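Arabinogalactan endo-1,4-beta-galactosidase (Ignisphaera aggregans, PDB 7OSK) probably hydrolyses internal beta-1,4-galactosidic linkages of galactans and arabinogalactans through its family 53 glycosyl hydrolase catalytic domain, which binds calcium. Local coordinates at residues A[149-161]-A[197-211]. Numbering follows the deposited sequence.
Sequences KPKAWANLSYPEL and LWPDGSAANWTQFVG
Leu197 rests its CD2 methyl against Pro150 and Trp153. Leu197 CD2 lies 3.8 Å from Pro150 CD and meets the indole of Trp153 at its edge, near the ring plane, 3.9 Å from Trp153 CE3, while CG of Pro150 sits above one face of the same indole, toward its rim. Leu161 continues the apolar patch with its CD2 on Asp200 CB, and both leucines also touch Leu212 of helix 206-223.

In the (beta/alpha)8 barrel of this glycosyl hydrolase family 53 domain, the contact joins the later parts of two neighbouring beta-alpha loops, those leading from strands 130-135 and 185-188, and the first turns of helices 158-178 and 206-223, away from the calcium site.

Tyr158 carries the helix-to-helix part. With CG anti to the backbone N (chi1 174°), its ring reaches over to Gln208, whose CG lies above the ring centre, 3.9 Å from the centroid in a CH-pi contact; the amide continues over the same face, its plane almost parallel to the ring. Beyond the ring, Tyr158 OH gives a 2.9 Å hydrogen bond to Gln208 O, in the carbonyl plane and on a lone pair, with Gly211 CA close beside the hydroxyl. A leucine here would probably leave Gln208 without its flat partner and that carbonyl without the phenol's proton.

At the polar edge, the Lys149 chain passes Trp198 O, 3.3 Å from Lys149 CG, and a bend at chi3 (-68°) turns the amine in between Ala154 and Asp200. Lys149 NZ hydrogen-bonds Ala154 O at 3.0 Å, from above the carbonyl plane, and forms a long, weak salt bridge to Asp200 OD1 at 3.5 Å. A water accepts from Lys149 N and donates weakly to Trp198 O.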
loop_
_atom_site.group_PDB
_atom_site.type_symbol
_atom_site.label_atom_id
_atom_site.label_comp_id
_atom_site.label_asym_id
_atom_site.label_seq_id
_atom_site.Cartn_x
_atom_site.Cartn_y
_atom_site.Cartn_z
ATOM N N LYS A 149 8.751 -13.781 -10.580
ATOM C CA LYS A 149 9.884 -13.031 -11.104
ATOM C C LYS A 149 9.457 -12.397 -12.419
ATOM O O LYS A 149 8.767 -13.040 -13.209
ATOM C CB LYS A 149 11.104 -13.933 -11.315
ATOM C CG LYS A 149 11.649 -14.549 -10.039
ATOM C CD LYS A 149 12.966 -15.282 -10.270
ATOM C CE LYS A 149 12.792 -16.530 -11.122
ATOM N NZ LYS A 149 14.072 -17.279 -11.267
ATOM N N PRO A 150 9.849 -11.134 -12.658
ATOM C CA PRO A 150 9.508 -10.498 -13.936
ATOM C C PRO A 150 9.930 -11.351 -15.134
ATOM O O PRO A 150 10.847 -12.164 -15.006
ATOM C CB PRO A 150 10.282 -9.178 -13.887
ATOM C CG PRO A 150 10.402 -8.875 -12.432
ATOM C CD PRO A 150 10.537 -10.202 -11.746
ATOM N N LYS A 151 9.256 -11.173 -16.268
ATOM C CA LYS A 151 9.470 -12.013 -17.444
ATOM C C LYS A 151 10.932 -12.090 -17.869
ATOM O O LYS A 151 11.397 -13.136 -18.323
ATOM C CB LYS A 151 8.633 -11.500 -18.617
ATOM C CG LYS A 151 7.139 -11.739 -18.462
ATOM C CD LYS A 151 6.352 -11.114 -19.602
ATOM C CE LYS A 151 5.961 -9.674 -19.315
ATOM N NZ LYS A 151 7.105 -8.722 -19.263
ATOM N N ALA A 152 11.655 -10.985 -17.714
ATOM C CA ALA A 152 13.042 -10.910 -18.160
ATOM C C ALA A 152 14.013 -11.428 -17.102
ATOM O O ALA A 152 15.194 -11.625 -17.383
ATOM C CB ALA A 152 13.392 -9.483 -18.535
ATOM N N TRP A 153 13.510 -11.645 -15.889
ATOM C CA TRP A 153 14.328 -12.147 -14.783
ATOM C C TRP A 153 14.108 -13.643 -14.557
ATOM O O TRP A 153 14.794 -14.263 -13.746
ATOM C CB TRP A 153 14.008 -11.385 -13.493
ATOM C CG TRP A 153 14.303 -9.913 -13.544
ATOM C CD1 TRP A 153 14.702 -9.192 -14.630
ATOM C CD2 TRP A 153 14.218 -8.983 -12.455
ATOM N NE1 TRP A 153 14.871 -7.872 -14.286
ATOM C CE2 TRP A 153 14.581 -7.717 -12.957
ATOM C CE3 TRP A 153 13.872 -9.096 -11.105
ATOM C CZ2 TRP A 153 14.608 -6.576 -12.159
ATOM C CZ3 TRP A 153 13.898 -7.962 -10.315
ATOM C CH2 TRP A 153 14.264 -6.718 -10.845
ATOM N N ALA A 154 13.152 -14.211 -15.287
ATOM C CA ALA A 154 12.682 -15.574 -15.052
ATOM C C ALA A 154 13.786 -16.629 -15.110
ATOM O O ALA A 154 13.822 -17.536 -14.276
ATOM C CB ALA A 154 11.595 -15.916 -16.056
ATOM N N ASN A 155 14.676 -16.514 -16.092
ATOM C CA ASN A 155 15.696 -17.534 -16.329
ATOM C C ASN A 155 17.109 -17.040 -16.046
ATOM O O ASN A 155 18.088 -17.666 -16.455
ATOM C CB ASN A 155 15.600 -18.044 -17.769
ATOM C CG ASN A 155 14.337 -18.845 -18.016
ATOM O OD1 ASN A 155 14.253 -20.017 -17.644
ATOM N ND2 ASN A 155 13.347 -18.219 -18.645
ATOM N N LEU A 156 17.215 -15.917 -15.345
ATOM C CA LEU A 156 18.510 -15.440 -14.880
ATOM C C LEU A 156 18.957 -16.276 -13.688
ATOM O O LEU A 156 18.163 -16.553 -12.786
ATOM C CB LEU A 156 18.447 -13.961 -14.491
ATOM C CG LEU A 156 18.070 -12.966 -15.591
ATOM C CD1 LEU A 156 18.124 -11.546 -15.049
ATOM C CD2 LEU A 156 18.975 -13.110 -16.808
ATOM N N SER A 157 20.222 -16.685 -13.690
ATOM C CA SER A 157 20.786 -17.401 -12.551
ATOM C C SER A 157 20.785 -16.478 -11.341
ATOM O O SER A 157 20.633 -15.264 -11.484
ATOM C CB SER A 157 22.204 -17.885 -12.855
ATOM O OG SER A 157 23.079 -16.787 -13.051
ATOM N N TYR A 158 20.953 -17.046 -10.153
ATOM C CA TYR A 158 20.862 -16.253 -8.933
ATOM C C TYR A 158 21.845 -15.078 -8.920
ATOM O O TYR A 158 21.456 -13.963 -8.580
ATOM C CB TYR A 158 21.083 -17.125 -7.698
ATOM C CG TYR A 158 21.130 -16.309 -6.432
ATOM C CD1 TYR A 158 19.979 -15.728 -5.926
ATOM C CD2 TYR A 158 22.324 -16.100 -5.755
ATOM C CE1 TYR A 158 20.011 -14.968 -4.780
ATOM C CE2 TYR A 158 22.364 -15.341 -4.606
ATOM C CZ TYR A 158 21.202 -14.780 -4.123
ATOM O OH TYR A 158 21.227 -14.022 -2.980
ATOM N N PRO A 159 23.115 -15.311 -9.294
ATOM C CA PRO A 159 24.049 -14.179 -9.316
ATOM C C PRO A 159 23.613 -13.073 -10.275
ATOM O O PRO A 159 23.718 -11.892 -9.940
ATOM C CB PRO A 159 25.364 -14.814 -9.782
ATOM C CG PRO A 159 25.241 -16.246 -9.428
ATOM C CD PRO A 159 23.794 -16.577 -9.622
ATOM N N GLU A 160 23.127 -13.458 -11.451
ATOM C CA GLU A 160 22.650 -12.493 -12.432
ATOM C C GLU A 160 21.413 -11.769 -11.908
ATOM O O GLU A 160 21.182 -10.603 -12.226
ATOM C CB GLU A 160 22.338 -13.187 -13.760
ATOM C CG GLU A 160 23.536 -13.883 -14.395
ATOM C CD GLU A 160 23.165 -14.679 -15.636
ATOM O OE1 GLU A 160 21.996 -14.604 -16.068
ATOM O OE2 GLU A 160 24.042 -15.381 -16.182
ATOM N N LEU A 161 20.625 -12.467 -11.098
ATOM C CA LEU A 161 19.409 -11.893 -10.535
ATOM C C LEU A 161 19.741 -10.818 -9.506
ATOM O O LEU A 161 19.068 -9.790 -9.435
ATOM C CB LEU A 161 18.545 -12.988 -9.901
ATOM C CG LEU A 161 17.179 -12.567 -9.353
ATOM C CD1 LEU A 161 16.306 -11.956 -10.443
ATOM C CD2 LEU A 161 16.480 -13.759 -8.714
ATOM N N LEU A 197 10.312 -13.022 -5.451
ATOM C CA LEU A 197 11.098 -13.521 -6.575
ATOM C C LEU A 197 11.270 -15.038 -6.507
ATOM O O LEU A 197 12.393 -15.542 -6.474
ATOM C CB LEU A 197 12.468 -12.837 -6.612
ATOM C CG LEU A 197 12.465 -11.347 -6.956
ATOM C CD1 LEU A 197 13.837 -10.749 -6.705
ATOM C CD2 LEU A 197 12.046 -11.140 -8.398
ATOM N N TRP A 198 10.153 -15.762 -6.487
ATOM C CA TRP A 198 10.185 -17.215 -6.349
ATOM C C TRP A 198 10.795 -17.899 -7.572
ATOM O O TRP A 198 10.657 -17.407 -8.693
ATOM C CB TRP A 198 8.777 -17.761 -6.117
ATOM C CG TRP A 198 8.178 -17.363 -4.807
ATOM C CD1 TRP A 198 8.834 -16.844 -3.733
ATOM C CD2 TRP A 198 6.800 -17.449 -4.432
ATOM N NE1 TRP A 198 7.951 -16.602 -2.708
ATOM C CE2 TRP A 198 6.694 -16.965 -3.115
ATOM C CE3 TRP A 198 5.645 -17.887 -5.085
ATOM C CZ2 TRP A 198 5.481 -16.906 -2.437
ATOM C CZ3 TRP A 198 4.442 -17.829 -4.408
ATOM C CH2 TRP A 198 4.369 -17.342 -3.099
ATOM N N PRO A 199 11.470 -19.044 -7.365
ATOM C CA PRO A 199 11.746 -19.688 -6.075
ATOM C C PRO A 199 13.048 -19.211 -5.427
ATOM O O PRO A 199 13.310 -19.558 -4.276
ATOM C CB PRO A 199 11.837 -21.167 -6.448
ATOM C CG PRO A 199 12.393 -21.157 -7.827
ATOM C CD PRO A 199 11.897 -19.894 -8.492
ATOM N N ASP A 200 13.839 -18.422 -6.152
ATOM C CA ASP A 200 15.184 -18.046 -5.707
ATOM C C ASP A 200 15.213 -17.279 -4.383
ATOM O O ASP A 200 16.198 -17.349 -3.643
ATOM C CB ASP A 200 15.875 -17.211 -6.784
ATOM C CG ASP A 200 16.267 -18.035 -7.997
ATOM O OD1 ASP A 200 15.429 -18.836 -8.469
ATOM O OD2 ASP A 200 17.415 -17.890 -8.474
ATOM N N GLY A 201 14.144 -16.541 -4.098
ATOM C CA GLY A 201 14.023 -15.810 -2.848
ATOM C C GLY A 201 12.778 -16.236 -2.093
ATOM O O GLY A 201 12.052 -15.403 -1.547
ATOM N N SER A 202 12.537 -17.542 -2.057
ATOM C CA SER A 202 11.290 -18.081 -1.529
ATOM C C SER A 202 11.305 -18.289 -0.021
ATOM O O SER A 202 10.652 -19.205 0.477
ATOM C CB SER A 202 10.970 -19.413 -2.215
ATOM O OG SER A 202 9.832 -20.028 -1.637
ATOM N N ALA A 203 12.052 -17.456 0.700
ATOM C CA ALA A 203 12.139 -17.537 2.163
ATOM C C ALA A 203 12.737 -18.867 2.642
ATOM O O ALA A 203 13.586 -18.878 3.537
ATOM C CB ALA A 203 10.763 -17.316 2.792
ATOM N N ALA A 204 12.273 -19.979 2.075
ATOM C CA ALA A 204 12.920 -21.273 2.262
ATOM C C ALA A 204 14.400 -21.163 1.910
ATOM O O ALA A 204 15.262 -21.620 2.663
ATOM C CB ALA A 204 12.245 -22.330 1.412
ATOM N N ASN A 205 14.688 -20.558 0.763
ATOM C CA ASN A 205 16.056 -20.199 0.413
ATOM C C ASN A 205 16.420 -18.891 1.101
ATOM O O ASN A 205 16.633 -17.873 0.441
ATOM C CB ASN A 205 16.225 -20.060 -1.101
ATOM C CG ASN A 205 15.633 -21.221 -1.865
ATOM O OD1 ASN A 205 14.539 -21.119 -2.416
ATOM N ND2 ASN A 205 16.354 -22.337 -1.902
ATOM N N TRP A 206 16.476 -18.922 2.429
ATOM C CA TRP A 206 16.671 -17.708 3.212
ATOM C C TRP A 206 17.944 -16.970 2.829
ATOM O O TRP A 206 17.951 -15.745 2.742
ATOM C CB TRP A 206 16.710 -18.030 4.703
ATOM C CG TRP A 206 16.724 -16.798 5.539
ATOM C CD1 TRP A 206 17.813 -16.187 6.087
ATOM C CD2 TRP A 206 15.591 -16.007 5.909
ATOM N NE1 TRP A 206 17.427 -15.068 6.783
ATOM C CE2 TRP A 206 16.066 -14.935 6.688
ATOM C CE3 TRP A 206 14.218 -16.105 5.660
ATOM C CZ2 TRP A 206 15.219 -13.969 7.221
ATOM C CZ3 TRP A 206 13.380 -15.147 6.189
ATOM C CH2 TRP A 206 13.881 -14.092 6.960
ATOM N N THR A 207 19.019 -17.717 2.608
ATOM C CA THR A 207 20.304 -17.123 2.256
ATOM C C THR A 207 20.193 -16.297 0.977
ATOM O O THR A 207 20.628 -15.146 0.927
ATOM C CB THR A 207 21.387 -18.203 2.071
ATOM O OG1 THR A 207 21.431 -19.045 3.232
ATOM C CG2 THR A 207 22.754 -17.564 1.853
ATOM N N GLN A 208 19.601 -16.892 -0.052
ATOM C CA GLN A 208 19.428 -16.219 -1.331
ATOM C C GLN A 208 18.395 -15.107 -1.213
ATOM O O GLN A 208 18.529 -14.050 -1.829
ATOM C CB GLN A 208 19.011 -17.224 -2.404
ATOM C CG GLN A 208 20.086 -18.245 -2.721
ATOM C CD GLN A 208 19.768 -19.069 -3.951
ATOM O OE1 GLN A 208 18.606 -19.215 -4.336
ATOM N NE2 GLN A 208 20.805 -19.610 -4.582
ATOM N N PHE A 209 17.365 -15.367 -0.417
ATOM C CA PHE A 209 16.327 -14.386 -0.120
ATOM C C PHE A 209 16.942 -13.108 0.458
ATOM O O PHE A 209 16.590 -12.003 0.046
ATOM C CB PHE A 209 15.306 -14.999 0.849
ATOM C CG PHE A 209 14.267 -14.033 1.361
ATOM C CD1 PHE A 209 13.797 -12.993 0.574
ATOM C CD2 PHE A 209 13.758 -14.177 2.639
ATOM C CE1 PHE A 209 12.841 -12.115 1.060
ATOM C CE2 PHE A 209 12.803 -13.306 3.128
ATOM C CZ PHE A 209 12.345 -12.274 2.339
ATOM N N VAL A 210 17.878 -13.266 1.391
ATOM C CA VAL A 210 18.518 -12.122 2.041
ATOM C C VAL A 210 19.481 -11.409 1.096
ATOM O O VAL A 210 19.658 -10.195 1.175
ATOM C CB VAL A 210 19.277 -12.554 3.311
ATOM C CG1 VAL A 210 20.145 -11.417 3.847
ATOM C CG2 VAL A 210 18.297 -13.011 4.374
ATOM N N GLY A 211 20.115 -12.170 0.214
ATOM C CA GLY A 211 21.012 -11.595 -0.768
ATOM C C GLY A 211 20.272 -10.657 -1.702
ATOM O O GLY A 211 20.748 -9.562 -1.998
HETATM O O HOH W 1 8.310 -16.487 -11.085
#